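Long-range contacts in Beta/alpha-amylase (Paenibacillus polymyxa, PDB 3VOC), which hydrolyses alpha-1,4-glucosidic linkages of starch, removing maltose from non-reducing chain ends, as the N-terminal beta-amylase domain of a longer secreted precursor: residues 6-11 against 408-413; 175-180 against 332-337; 321-326 against 359-364. All blocks are in the same frame, centred on the assembly; numbering follows the deposited sequence. Where two conformers were deposited one is given.

Contact 1: 6-11 against 408-413; sequences FQASVM and QYIISK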
ATOM      1  N   PHE A   6       0.538 -20.930   6.875  1.00 18.14           N
ATOM      2  CA  PHE A   6       0.592 -19.694   7.669  1.00 17.42           C
ATOM      3  C   PHE A   6       1.924 -19.523   8.381  1.00 16.85           C
ATOM      4  O   PHE A   6       2.429 -20.474   8.991  1.00 16.69           O
ATOM      5  CB  PHE A   6      -0.517 -19.679   8.711  1.00 17.11           C
ATOM      6  CG  PHE A   6      -0.518 -18.452   9.558  1.00 17.36           C
ATOM      7  CD1 PHE A   6      -1.081 -17.263   9.076  1.00 17.86           C
ATOM      8  CD2 PHE A   6       0.065 -18.460  10.820  1.00 18.62           C
ATOM      9  CE1 PHE A   6      -1.081 -16.111   9.861  1.00 18.89           C
ATOM     10  CE2 PHE A   6       0.079 -17.300  11.612  1.00 17.61           C
ATOM     11  CZ  PHE A   6      -0.503 -16.127  11.127  1.00 17.53           C
ATOM     12  N   GLN A   7       2.493 -18.323   8.312  1.00 16.26           N
ATOM     13  CA  GLN A   7       3.631 -17.978   9.167  1.00 16.44           C
ATOM     14  C   GLN A   7       3.478 -16.568   9.725  1.00 16.24           C
ATOM     15  O   GLN A   7       2.828 -15.723   9.104  1.00 15.02           O
ATOM     16  CB  GLN A   7       4.945 -18.051   8.379  1.00 16.48           C
ATOM     17  CG  GLN A   7       5.326 -19.426   7.858  1.00 17.62           C
ATOM     18  CD  GLN A   7       5.618 -20.434   8.953  1.00 19.25           C
ATOM     19  OE1 GLN A   7       5.945 -20.072  10.072  1.00 17.46           O
ATOM     20  NE2 GLN A   7       5.502 -21.718   8.620  1.00 21.10           N
ATOM     21  N   ALA A   8       4.097 -16.320  10.878  1.00 16.07           N
ATOM     22  CA  ALA A   8       4.079 -14.995  11.504  1.00 16.46           C
ATOM     23  C   ALA A   8       5.389 -14.281  11.241  1.00 16.50           C
ATOM     24  O   ALA A   8       6.463 -14.816  11.524  1.00 17.40           O
ATOM     25  CB  ALA A   8       3.830 -15.108  13.004  1.00 15.98           C
ATOM     26  N   SER A   9       5.296 -13.067  10.708  1.00 16.28           N
ATOM     27  CA  SER A   9       6.452 -12.228  10.466  1.00 15.95           C
ATOM     28  C   SER A   9       6.362 -10.948  11.275  1.00 15.48           C
ATOM     29  O   SER A   9       5.333 -10.655  11.877  1.00 15.08           O
ATOM     30  CB  SER A   9       6.527 -11.896   8.983  1.00 16.71           C
ATOM     31  OG  SER A   9       6.721 -13.105   8.264  1.00 19.68           O
ATOM     32  N   VAL A  10       7.454 -10.188  11.293  1.00 15.06           N
ATOM     33  CA  VAL A  10       7.512  -8.944  12.052  1.00 14.58           C
ATOM     34  C   VAL A  10       8.218  -7.905  11.180  1.00 14.96           C
ATOM     35  O   VAL A  10       9.243  -8.214  10.540  1.00 15.00           O
ATOM     36  CB  VAL A  10       8.281  -9.140  13.376  1.00 14.33           C
ATOM     37  CG1 VAL A  10       8.498  -7.789  14.107  1.00 14.18           C
ATOM     38  CG2 VAL A  10       7.544 -10.169  14.310  1.00 14.65           C
ATOM     39  N   MET A  11       7.649  -6.701  11.142  1.00 14.62           N
ATOM     40  CA  MET A  11       8.234  -5.607  10.375  0.55 15.34           C
ATOM     41  C   MET A  11       9.430  -5.057  11.136  1.00 15.57           C
ATOM     42  O   MET A  11       9.374  -4.863  12.346  1.00 15.02           O
ATOM     43  CB  MET A  11       7.213  -4.493  10.103  0.55 15.49           C
ATOM     44  CG  MET A  11       7.663  -3.467   9.031  0.55 16.77           C
ATOM     45  SD  MET A  11       6.278  -2.538   8.301  0.55 17.24           S
ATOM     46  CE  MET A  11       5.392  -3.860   7.499  0.55 15.07           C
ATOM     47  N   GLN A 408       1.343 -16.377  21.808  1.00 20.70           N
ATOM     48  CA  GLN A 408       0.217 -17.257  22.166  1.00 21.68           C
ATOM     49  C   GLN A 408      -0.919 -17.212  21.160  1.00 20.70           C
ATOM     50  O   GLN A 408      -1.530 -18.231  20.864  1.00 20.68           O
ATOM     51  CB  GLN A 408      -0.316 -16.918  23.561  1.00 21.98           C
ATOM     52  CG  GLN A 408       0.704 -17.215  24.650  1.00 28.00           C
ATOM     53  CD  GLN A 408       0.085 -17.649  25.956  1.00 34.45           C
ATOM     54  OE1 GLN A 408      -0.791 -18.522  25.990  1.00 38.94           O
ATOM     55  NE2 GLN A 408       0.551 -17.057  27.051  1.00 37.60           N
ATOM     56  N   TYR A 409      -1.209 -16.030  20.639  1.00 20.39           N
ATOM     57  CA  TYR A 409      -2.360 -15.861  19.748  1.00 19.96           C
ATOM     58  C   TYR A 409      -2.038 -16.089  18.280  1.00 19.43           C
ATOM     59  O   TYR A 409      -2.853 -16.635  17.529  1.00 19.33           O
ATOM     60  CB  TYR A 409      -2.950 -14.467  19.930  1.00 20.58           C
ATOM     61  CG  TYR A 409      -3.807 -14.358  21.164  1.00 21.68           C
ATOM     62  CD1 TYR A 409      -5.074 -14.949  21.202  1.00 25.11           C
ATOM     63  CD2 TYR A 409      -3.362 -13.662  22.288  1.00 25.05           C
ATOM     64  CE1 TYR A 409      -5.884 -14.864  22.333  1.00 26.61           C
ATOM     65  CE2 TYR A 409      -4.160 -13.570  23.439  1.00 27.26           C
ATOM     66  CZ  TYR A 409      -5.419 -14.174  23.446  1.00 29.24           C
ATOM     67  OH  TYR A 409      -6.224 -14.082  24.559  1.00 31.67           O
ATOM     68  N   ILE A 410      -0.848 -15.658  17.878  1.00 18.34           N
ATOM     69  CA  ILE A 410      -0.522 -15.580  16.456  1.00 18.02           C
ATOM     70  C   ILE A 410       0.571 -16.542  16.021  1.00 17.96           C
ATOM     71  O   ILE A 410       0.359 -17.342  15.092  1.00 18.68           O
ATOM     72  CB  ILE A 410      -0.142 -14.132  16.023  1.00 18.07           C
ATOM     73  CG1 ILE A 410      -1.165 -13.098  16.531  1.00 17.56           C
ATOM     74  CG2 ILE A 410       0.045 -14.059  14.503  1.00 16.12           C
ATOM     75  CD1 ILE A 410      -2.620 -13.339  16.117  1.00 18.85           C
ATOM     76  N   ILE A 411       1.745 -16.466  16.653  1.00 17.58           N
ATOM     77  CA  ILE A 411       2.857 -17.329  16.232  1.00 18.01           C
ATOM     78  C   ILE A 411       2.464 -18.799  16.371  1.00 18.40           C
ATOM     79  O   ILE A 411       2.839 -19.622  15.537  1.00 18.68           O
ATOM     80  CB  ILE A 411       4.185 -17.066  16.999  1.00 17.90           C
ATOM     81  CG1 ILE A 411       4.615 -15.609  16.894  1.00 17.71           C
ATOM     82  CG2 ILE A 411       5.303 -17.996  16.484  1.00 18.82           C
ATOM     83  CD1 ILE A 411       5.891 -15.300  17.654  1.00 17.03           C
ATOM     84  N   SER A 412       1.686 -19.108  17.407  1.00 19.24           N
ATOM     85  CA  SER A 412       1.241 -20.488  17.697  1.00 20.36           C
ATOM     86  C   SER A 412       0.392 -21.121  16.590  1.00 20.45           C
ATOM     87  O   SER A 412       0.222 -22.344  16.575  1.00 20.09           O
ATOM     88  CB  SER A 412       0.461 -20.532  19.013  1.00 20.48           C
ATOM     89  OG  SER A 412      -0.727 -19.766  18.887  1.00 24.23           O
ATOM     90  N   LYS A 413      -0.132 -20.301  15.676  1.00 20.08           N
ATOM     91  CA  LYS A 413      -0.914 -20.803  14.546  1.00 20.96           C
ATOM     92  C   LYS A 413      -0.055 -21.393  13.434  1.00 21.56           C
ATOM     93  O   LYS A 413      -0.570 -22.098  12.557  1.00 21.97           O
ATOM     94  CB  LYS A 413      -1.824 -19.704  13.969  1.00 20.73           C
ATOM     95  CG  LYS A 413      -2.823 -19.109  14.966  1.00 20.78           C
ATOM     96  CD  LYS A 413      -3.771 -20.173  15.530  1.00 21.14           C
ATOM     97  CE  LYS A 413      -4.885 -19.543  16.370  1.00 21.61           C
ATOM     98  NZ  LYS A 413      -4.345 -18.927  17.630  1.00 22.14           N
TER
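The first strand of the TIM barrel meets the last helix here, with Phe6 and Ala8 of 6-11 packed against the turns formed by Ile410, Ile411 and Lys413. The Phe6 ring presents its edge: CZ lies 4.0 Å from Ile410 CG2, which is in the ring plane, and CE2 comes within 3.5 Å of Ile410 O. That oxygen accepts the backbone N-H of Lys413, and the weakly positive C-H rim of the ring is a compatible second neighbour. CG of Phe6 stands opposite the backbone N (chi1 180°), a setting that directs the ring at the helix. Strand 7-11 pairs with 37-43 on one flank and 383-386 on the other, closing the eight-stranded barrel, and helix 403-411 covers the outside of this junction. Ala8 suits its place because a lone CB lets the helix come close; Ala8 CB lies 4.0 Å from Ile411 CG1. Lys413 gives its apolar base to Phe6, with Lys413 CB 3.9 Å from Phe6 CE2. Its bent chain then leads Lys413 NZ away to Tyr409 O, at 2.7 Å, and to a salt bridge with Glu373.

Contact 2: 175-180 against 332-337; sequences WSYPGR and APNYSL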
ATOM      1  N   TRP A 175      -4.788  17.837   6.174  1.00 19.46           N
ATOM      2  CA  TRP A 175      -5.646  16.740   6.628  1.00 18.89           C
ATOM      3  C   TRP A 175      -5.426  16.461   8.114  1.00 18.99           C
ATOM      4  O   TRP A 175      -4.301  16.489   8.584  1.00 18.49           O
ATOM      5  CB  TRP A 175      -5.362  15.467   5.825  1.00 18.53           C
ATOM      6  CG  TRP A 175      -6.105  14.275   6.321  1.00 17.79           C
ATOM      7  CD1 TRP A 175      -7.366  13.899   5.964  1.00 15.87           C
ATOM      8  CD2 TRP A 175      -5.653  13.318   7.293  1.00 17.31           C
ATOM      9  NE1 TRP A 175      -7.730  12.757   6.657  1.00 17.42           N
ATOM     10  CE2 TRP A 175      -6.696  12.380   7.473  1.00 17.43           C
ATOM     11  CE3 TRP A 175      -4.472  13.168   8.036  1.00 17.96           C
ATOM     12  CZ2 TRP A 175      -6.590  11.292   8.359  1.00 19.09           C
ATOM     13  CZ3 TRP A 175      -4.366  12.082   8.921  1.00 17.86           C
ATOM     14  CH2 TRP A 175      -5.421  11.162   9.073  1.00 19.34           C
ATOM     15  N   SER A 176      -6.511  16.187   8.835  1.00 19.05           N
ATOM     16  CA  SER A 176      -6.423  15.545  10.150  1.00 19.14           C
ATOM     17  C   SER A 176      -7.552  14.535  10.293  1.00 18.83           C
ATOM     18  O   SER A 176      -8.630  14.690   9.711  1.00 18.53           O
ATOM     19  CB  SER A 176      -6.461  16.581  11.291  1.00 20.11           C
ATOM     20  OG  SER A 176      -7.665  17.311  11.239  1.00 21.14           O
ATOM     21  N   TYR A 177      -7.297  13.473  11.046  1.00 18.82           N
ATOM     22  CA  TYR A 177      -8.291  12.429  11.247  1.00 18.46           C
ATOM     23  C   TYR A 177      -9.511  13.076  11.932  1.00 18.65           C
ATOM     24  O   TYR A 177      -9.328  13.948  12.782  1.00 18.30           O
ATOM     25  CB  TYR A 177      -7.675  11.338  12.118  1.00 18.42           C
ATOM     26  CG  TYR A 177      -8.537  10.113  12.313  1.00 18.24           C
ATOM     27  CD1 TYR A 177      -8.631   9.137  11.311  1.00 17.23           C
ATOM     28  CD2 TYR A 177      -9.240   9.916  13.510  1.00 18.04           C
ATOM     29  CE1 TYR A 177      -9.415   8.007  11.488  1.00 16.59           C
ATOM     30  CE2 TYR A 177     -10.028   8.771  13.709  1.00 17.67           C
ATOM     31  CZ  TYR A 177     -10.104   7.823  12.685  1.00 17.58           C
ATOM     32  OH  TYR A 177     -10.873   6.701  12.841  1.00 16.85           O
ATOM     33  N   PRO A 178     -10.747  12.690  11.551  1.00 17.78           N
ATOM     34  CA  PRO A 178     -11.159  11.678  10.570  1.00 17.82           C
ATOM     35  C   PRO A 178     -11.562  12.262   9.206  1.00 17.07           C
ATOM     36  O   PRO A 178     -12.539  11.812   8.618  1.00 16.99           O
ATOM     37  CB  PRO A 178     -12.395  11.075  11.238  1.00 17.73           C
ATOM     38  CG  PRO A 178     -13.072  12.320  11.889  1.00 17.60           C
ATOM     39  CD  PRO A 178     -11.921  13.280  12.233  1.00 18.31           C
ATOM     40  N   GLY A 179     -10.822  13.254   8.719  1.00 17.30           N
ATOM     41  CA  GLY A 179     -11.116  13.874   7.417  1.00 16.48           C
ATOM     42  C   GLY A 179     -11.136  12.812   6.326  1.00 16.38           C
ATOM     43  O   GLY A 179     -10.330  11.870   6.339  1.00 15.53           O
ATOM     44  N   ARG A 180     -12.065  12.927   5.387  1.00 16.14           N
ATOM     45  CA  ARG A 180     -12.138  11.921   4.322  1.00 16.69           C
ATOM     46  C   ARG A 180     -10.945  12.048   3.386  1.00 16.64           C
ATOM     47  O   ARG A 180     -10.680  11.148   2.586  1.00 16.47           O
ATOM     48  CB  ARG A 180     -13.439  12.020   3.518  1.00 17.68           C
ATOM     49  CG  ARG A 180     -13.611  13.331   2.803  1.00 18.58           C
ATOM     50  CD  ARG A 180     -14.250  13.219   1.408  1.00 20.01           C
ATOM     51  NE  ARG A 180     -14.133  14.559   0.837  1.00 20.30           N
ATOM     52  CZ  ARG A 180     -13.548  14.871  -0.312  1.00 21.01           C
ATOM     53  NH1 ARG A 180     -13.094  13.927  -1.134  1.00 21.84           N
ATOM     54  NH2 ARG A 180     -13.455  16.147  -0.656  1.00 22.39           N
ATOM     55  N   ALA A 332     -20.358   8.608  15.186  1.00 20.85           N
ATOM     56  CA  ALA A 332     -19.913   9.938  14.778  1.00 21.04           C
ATOM     57  C   ALA A 332     -18.897  10.434  15.806  1.00 21.17           C
ATOM     58  O   ALA A 332     -19.003  10.086  16.972  1.00 21.72           O
ATOM     59  CB  ALA A 332     -21.103  10.897  14.720  1.00 20.85           C
ATOM     60  N   PRO A 333     -17.916  11.249  15.381  1.00 21.21           N
ATOM     61  CA  PRO A 333     -17.731  11.736  14.018  1.00 20.24           C
ATOM     62  C   PRO A 333     -16.779  10.899  13.139  1.00 19.73           C
ATOM     63  O   PRO A 333     -16.563  11.264  11.991  1.00 19.27           O
ATOM     64  CB  PRO A 333     -17.136  13.125  14.243  1.00 21.01           C
ATOM     65  CG  PRO A 333     -16.260  12.946  15.460  1.00 21.34           C
ATOM     66  CD  PRO A 333     -16.937  11.851  16.311  1.00 21.49           C
ATOM     67  N   ASN A 334     -16.206   9.816  13.665  1.00 18.35           N
ATOM     68  CA  ASN A 334     -15.185   9.056  12.914  1.00 18.37           C
ATOM     69  C   ASN A 334     -15.765   8.107  11.877  1.00 18.11           C
ATOM     70  O   ASN A 334     -15.117   7.809  10.844  1.00 17.98           O
ATOM     71  CB  ASN A 334     -14.269   8.291  13.876  1.00 17.22           C
ATOM     72  CG  ASN A 334     -13.504   9.222  14.800  1.00 18.93           C
ATOM     73  OD1 ASN A 334     -13.328  10.407  14.498  1.00 19.69           O
ATOM     74  ND2 ASN A 334     -13.040   8.697  15.922  1.00 18.04           N
ATOM     75  N   TYR A 335     -16.982   7.640  12.169  1.00 17.00           N
ATOM     76  CA  TYR A 335     -17.709   6.696  11.339  1.00 17.08           C
ATOM     77  C   TYR A 335     -16.793   5.564  10.886  1.00 16.76           C
ATOM     78  O   TYR A 335     -16.667   5.280   9.694  1.00 16.82           O
ATOM     79  CB  TYR A 335     -18.361   7.419  10.158  1.00 17.22           C
ATOM     80  CG  TYR A 335     -19.487   8.340  10.571  1.00 18.34           C
ATOM     81  CD1 TYR A 335     -20.733   7.823  10.953  1.00 19.23           C
ATOM     82  CD2 TYR A 335     -19.304   9.722  10.603  1.00 19.68           C
ATOM     83  CE1 TYR A 335     -21.777   8.666  11.343  1.00 19.88           C
ATOM     84  CE2 TYR A 335     -20.346  10.580  10.984  1.00 19.95           C
ATOM     85  CZ  TYR A 335     -21.576  10.043  11.342  1.00 20.84           C
ATOM     86  OH  TYR A 335     -22.600  10.876  11.728  1.00 18.81           O
ATOM     87  N   SER A 336     -16.163   4.923  11.868  1.00 16.80           N
ATOM     88  CA  SER A 336     -15.063   3.992  11.616  1.00 16.92           C
ATOM     89  C   SER A 336     -15.497   2.549  11.858  1.00 16.32           C
ATOM     90  O   SER A 336     -15.879   2.190  12.966  1.00 16.01           O
ATOM     91  CB  SER A 336     -13.874   4.342  12.521  1.00 16.87           C
ATOM     92  OG  SER A 336     -12.850   3.375  12.405  1.00 16.07           O
ATOM     93  N   LEU A 337     -15.409   1.719  10.821  1.00 16.20           N
ATOM     94  CA  LEU A 337     -15.815   0.322  10.920  1.00 15.75           C
ATOM     95  C   LEU A 337     -14.731  -0.617  10.361  1.00 15.65           C
ATOM     96  O   LEU A 337     -14.986  -1.360   9.418  1.00 15.14           O
ATOM     97  CB  LEU A 337     -17.155   0.110  10.197  1.00 16.13           C
ATOM     98  CG  LEU A 337     -18.373   0.820  10.797  1.00 15.82           C
ATOM     99  CD1 LEU A 337     -19.534   0.849   9.792  1.00 16.56           C
ATOM    100  CD2 LEU A 337     -18.794   0.158  12.129  1.00 16.34           C
TER
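Tyr177 holds CG opposite its backbone N (chi1 -174°), which carries the ring out to Asn334, whose own CG stands opposite the carbonyl carbon (chi1 -62°) and brings the amide across the phenol. The two side chains run at about a right angle, their planes 52° apart, and Tyr177 CE2 lies 3.7 Å from Asn334 CG. The amide oxygen turns to the proline: Asn334 OD1 is 3.2 Å from Pro178 CG, a close polar-to-carbon contact. The cis peptide bond before Pro178 folds the proline back, with Pro178 CB 3.9 Å above the centre of the Tyr177 ring. Both segments belong to long loops at the C-terminal end of the TIM barrel, the end at which such barrels handle substrate: 175-180 comes after strand 153-156, and the loop holding 332-337 comes after strand 318-321. Replacing Asn334 by an alanine would probably leave Tyr177 CE2 and Pro178 CG without the amide they rest against, opening a gap between the loops. Gln286 NE2 bonds to both Pro178 O and Pro333 O and so ties the two loops together, while Trp285 packs edge-to-face with Tyr177. Further along, Tyr177 OH meets Ser336 CB at 3.8 Å. The hydroxyl of Ser336 is hydrogen-bonded to ND1 of His284, which probably binds substrate, as in related beta-amylases.

Contact 3: 321-326 against 359-364; sequences FTCLEM and ENALPT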
ATOM      1  N   PHE A 321      -3.805  -7.002   3.573  1.00 15.72           N
ATOM      2  CA  PHE A 321      -4.715  -6.020   4.117  1.00 16.92           C
ATOM      3  C   PHE A 321      -4.319  -5.710   5.549  1.00 17.95           C
ATOM      4  O   PHE A 321      -3.487  -6.408   6.135  1.00 18.38           O
ATOM      5  CB  PHE A 321      -6.189  -6.458   3.986  1.00 16.62           C
ATOM      6  CG  PHE A 321      -7.158  -5.309   4.103  1.00 16.03           C
ATOM      7  CD1 PHE A 321      -7.135  -4.275   3.166  1.00 15.47           C
ATOM      8  CD2 PHE A 321      -8.054  -5.235   5.170  1.00 15.58           C
ATOM      9  CE1 PHE A 321      -8.011  -3.177   3.286  1.00 15.55           C
ATOM     10  CE2 PHE A 321      -8.948  -4.143   5.295  1.00 15.10           C
ATOM     11  CZ  PHE A 321      -8.919  -3.119   4.357  1.00 13.09           C
ATOM     12  N   THR A 322      -4.901  -4.647   6.099  1.00 18.93           N
ATOM     13  CA  THR A 322      -4.469  -4.090   7.374  1.00 18.95           C
ATOM     14  C   THR A 322      -5.680  -3.797   8.259  1.00 19.30           C
ATOM     15  O   THR A 322      -6.821  -4.111   7.883  1.00 19.32           O
ATOM     16  CB  THR A 322      -3.622  -2.812   7.128  1.00 19.65           C
ATOM     17  OG1 THR A 322      -3.194  -2.274   8.378  1.00 18.63           O
ATOM     18  CG2 THR A 322      -4.429  -1.764   6.374  1.00 19.25           C
ATOM     19  N   CYS A 323      -5.436  -3.203   9.426  1.00 18.74           N
ATOM     20  CA  CYS A 323      -6.472  -2.937  10.443  1.00 19.35           C
ATOM     21  C   CYS A 323      -7.037  -4.183  11.118  1.00 18.62           C
ATOM     22  O   CYS A 323      -8.066  -4.097  11.810  1.00 18.31           O
ATOM     23  CB  CYS A 323      -7.643  -2.109   9.909  1.00 19.23           C
ATOM     24  SG  CYS A 323      -7.153  -0.675   9.053  1.00 24.18           S
ATOM     25  N   LEU A 324      -6.353  -5.317  10.963  1.00 17.25           N
ATOM     26  CA  LEU A 324      -6.801  -6.565  11.574  1.00 16.94           C
ATOM     27  C   LEU A 324      -6.976  -6.514  13.100  1.00 16.89           C
ATOM     28  O   LEU A 324      -7.732  -7.316  13.679  1.00 17.61           O
ATOM     29  CB  LEU A 324      -5.874  -7.721  11.190  1.00 16.15           C
ATOM     30  CG  LEU A 324      -6.316  -8.501   9.955  1.00 15.89           C
ATOM     31  CD1 LEU A 324      -6.211  -7.659   8.679  1.00 15.34           C
ATOM     32  CD2 LEU A 324      -5.453  -9.757   9.822  1.00 14.84           C
ATOM     33  N   GLU A 325      -6.292  -5.567  13.743  1.00 16.71           N
ATOM     34  CA  GLU A 325      -6.340  -5.458  15.204  1.00 16.32           C
ATOM     35  C   GLU A 325      -7.486  -4.599  15.742  1.00 16.73           C
ATOM     36  O   GLU A 325      -7.728  -4.579  16.968  1.00 15.78           O
ATOM     37  CB  GLU A 325      -4.997  -4.932  15.751  1.00 16.17           C
ATOM     38  CG  GLU A 325      -4.846  -3.400  15.827  1.00 16.00           C
ATOM     39  CD  GLU A 325      -4.597  -2.698  14.473  1.00 15.86           C
ATOM     40  OE1 GLU A 325      -4.739  -3.324  13.393  1.00 15.92           O
ATOM     41  OE2 GLU A 325      -4.260  -1.493  14.502  1.00 15.41           O
ATOM     42  N   MET A 326      -8.177  -3.890  14.847  1.00 16.41           N
ATOM     43  CA  MET A 326      -9.161  -2.871  15.252  0.55 16.97           C
ATOM     44  C   MET A 326     -10.592  -3.390  15.331  1.00 17.13           C
ATOM     45  O   MET A 326     -10.966  -4.315  14.611  1.00 17.36           O
ATOM     46  CB  MET A 326      -9.148  -1.701  14.279  0.55 16.63           C
ATOM     47  CG  MET A 326      -7.972  -0.793  14.422  0.55 16.71           C
ATOM     48  SD  MET A 326      -8.169   0.604  13.306  0.55 17.30           S
ATOM     49  CE  MET A 326      -6.518   1.294  13.524  0.55 12.89           C
ATOM     50  N   GLU A 359      -1.879  -7.423   8.470  1.00 16.13           N
ATOM     51  CA  GLU A 359      -1.016  -6.560   9.281  1.00 16.29           C
ATOM     52  C   GLU A 359      -1.914  -5.846  10.259  1.00 15.92           C
ATOM     53  O   GLU A 359      -3.102  -5.699   9.997  1.00 15.18           O
ATOM     54  CB  GLU A 359      -0.371  -5.482   8.418  1.00 16.69           C
ATOM     55  CG  GLU A 359       0.654  -5.991   7.445  1.00 19.35           C
ATOM     56  CD  GLU A 359       1.273  -4.883   6.625  1.00 19.29           C
ATOM     57  OE1 GLU A 359       0.923  -3.706   6.814  1.00 20.92           O
ATOM     58  OE2 GLU A 359       2.122  -5.202   5.786  1.00 22.65           O
ATOM     59  N   ASN A 360      -1.349  -5.389  11.369  1.00 15.19           N
ATOM     60  CA  ASN A 360      -2.024  -4.392  12.219  1.00 15.41           C
ATOM     61  C   ASN A 360      -1.760  -3.004  11.642  1.00 15.73           C
ATOM     62  O   ASN A 360      -0.677  -2.765  11.064  1.00 15.35           O
ATOM     63  CB  ASN A 360      -1.515  -4.452  13.668  1.00 14.73           C
ATOM     64  CG  ASN A 360       0.003  -4.389  13.754  1.00 15.03           C
ATOM     65  OD1 ASN A 360       0.697  -5.110  13.037  1.00 15.83           O
ATOM     66  ND2 ASN A 360       0.526  -3.524  14.625  1.00 12.65           N
ATOM     67  N   ALA A 361      -2.731  -2.098  11.777  1.00 16.00           N
ATOM     68  CA  ALA A 361      -2.561  -0.733  11.251  1.00 16.97           C
ATOM     69  C   ALA A 361      -1.629   0.046  12.164  1.00 17.30           C
ATOM     70  O   ALA A 361      -0.747   0.779  11.706  1.00 16.86           O
ATOM     71  CB  ALA A 361      -3.908  -0.004  11.150  1.00 16.87           C
ATOM     72  N   LEU A 362      -1.839  -0.123  13.464  1.00 17.39           N
ATOM     73  CA  LEU A 362      -1.117   0.648  14.468  1.00 18.04           C
ATOM     74  C   LEU A 362      -0.538  -0.316  15.507  1.00 18.11           C
ATOM     75  O   LEU A 362      -1.009  -1.438  15.617  1.00 17.95           O
ATOM     76  CB  LEU A 362      -2.062   1.656  15.133  1.00 17.95           C
ATOM     77  CG  LEU A 362      -2.574   2.802  14.241  1.00 19.94           C
ATOM     78  CD1 LEU A 362      -3.570   3.671  15.009  1.00 23.05           C
ATOM     79  CD2 LEU A 362      -1.428   3.647  13.719  1.00 22.53           C
ATOM     80  N   PRO A 363       0.487   0.116  16.264  1.00 18.55           N
ATOM     81  CA  PRO A 363       1.017  -0.769  17.301  1.00 18.51           C
ATOM     82  C   PRO A 363      -0.098  -1.223  18.229  1.00 18.71           C
ATOM     83  O   PRO A 363      -1.027  -0.467  18.504  1.00 18.70           O
ATOM     84  CB  PRO A 363       2.015   0.114  18.043  1.00 19.04           C
ATOM     85  CG  PRO A 363       2.485   1.082  17.022  1.00 19.56           C
ATOM     86  CD  PRO A 363       1.285   1.352  16.126  1.00 18.78           C
ATOM     87  N   THR A 364      -0.015  -2.462  18.682  1.00 18.28           N
ATOM     88  CA  THR A 364      -1.117  -3.061  19.393  1.00 19.02           C
ATOM     89  C   THR A 364      -0.592  -4.006  20.453  1.00 19.38           C
ATOM     90  O   THR A 364       0.621  -4.155  20.622  1.00 19.94           O
ATOM     91  CB  THR A 364      -2.064  -3.808  18.402  1.00 18.64           C
ATOM     92  OG1 THR A 364      -3.293  -4.146  19.056  1.00 18.39           O
ATOM     93  CG2 THR A 364      -1.395  -5.070  17.869  1.00 18.15           C
TER
HETATM   94  O   HOH W   1      -3.840  -0.546  16.998  1.00 33.38           O
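Glu325 reaches across to the backbone of Ala361 and Leu362, and this is the tight part of the contact. A type I beta turn from Cys323 to Met326, closed by Met326 N bonding to Cys323 O, places the glutamate. Its CG occupies the crowded position between backbone N and carbonyl carbon (chi1 88°), and a bend at chi2 turns the carboxylate onto two successive N-H groups. Ala361 N donates to Glu325 OE1 at 2.9 Å, on the syn side but 33° out of the carboxylate plane; Leu362 N donates to Glu325 OE2 at 3.0 Å from above that plane. A glutamate suits the place: one carboxylate holds two peptide groups and steadies the chain just after Glu359, the probable proton acceptor. Asn360 ND2 braces the same stretch by donating to Leu362 O. Deeper in, the backbones themselves are joined by two weak bonds, Glu359 N to Phe321 O and Leu324 N to Glu359 O, while Thr322 OG1 lies 3.3 Å from Ala361 CA. Thr322, Asn360 and Ala361 probably bind substrate, and Glu359 OE2 makes a salt bridge with Lys279.

The outer side is looser. Water 1 sits 2.7 Å from Glu325 OE2 with Pro363 O also in range, more acceptors than its protons can serve. Leu362 is exposed; a glycerol, probably from the crystallisation liquor, lies close to it. Behind the loops, Phe321 packs into helix 338-352, Leu324 reaches helix 367-378 and Phe384 of strand 383-386, and Asn360 OD1 is bonded to Leu387 N just beyond that strand.

Overall arrangement
All three contacts belong to one TIM barrel but sit at different depths and places. Contact 1 is buried on its outer wall and almost wholly apolar across the interface, as befits a helix laid on a strand. Contact 3, partly buried, lies where two neighbouring strands open into the active site, and there a carboxylate and backbone N-H groups do the work. Contact 2 is at the surface, held by ring, proline and amide contacts between loops. Contacts 2 and 3 share the loop after strand 318-321, and their centres are about 17 Å apart; contacts 1 and 3 both border strand 383-386, with Phe384 touched by each.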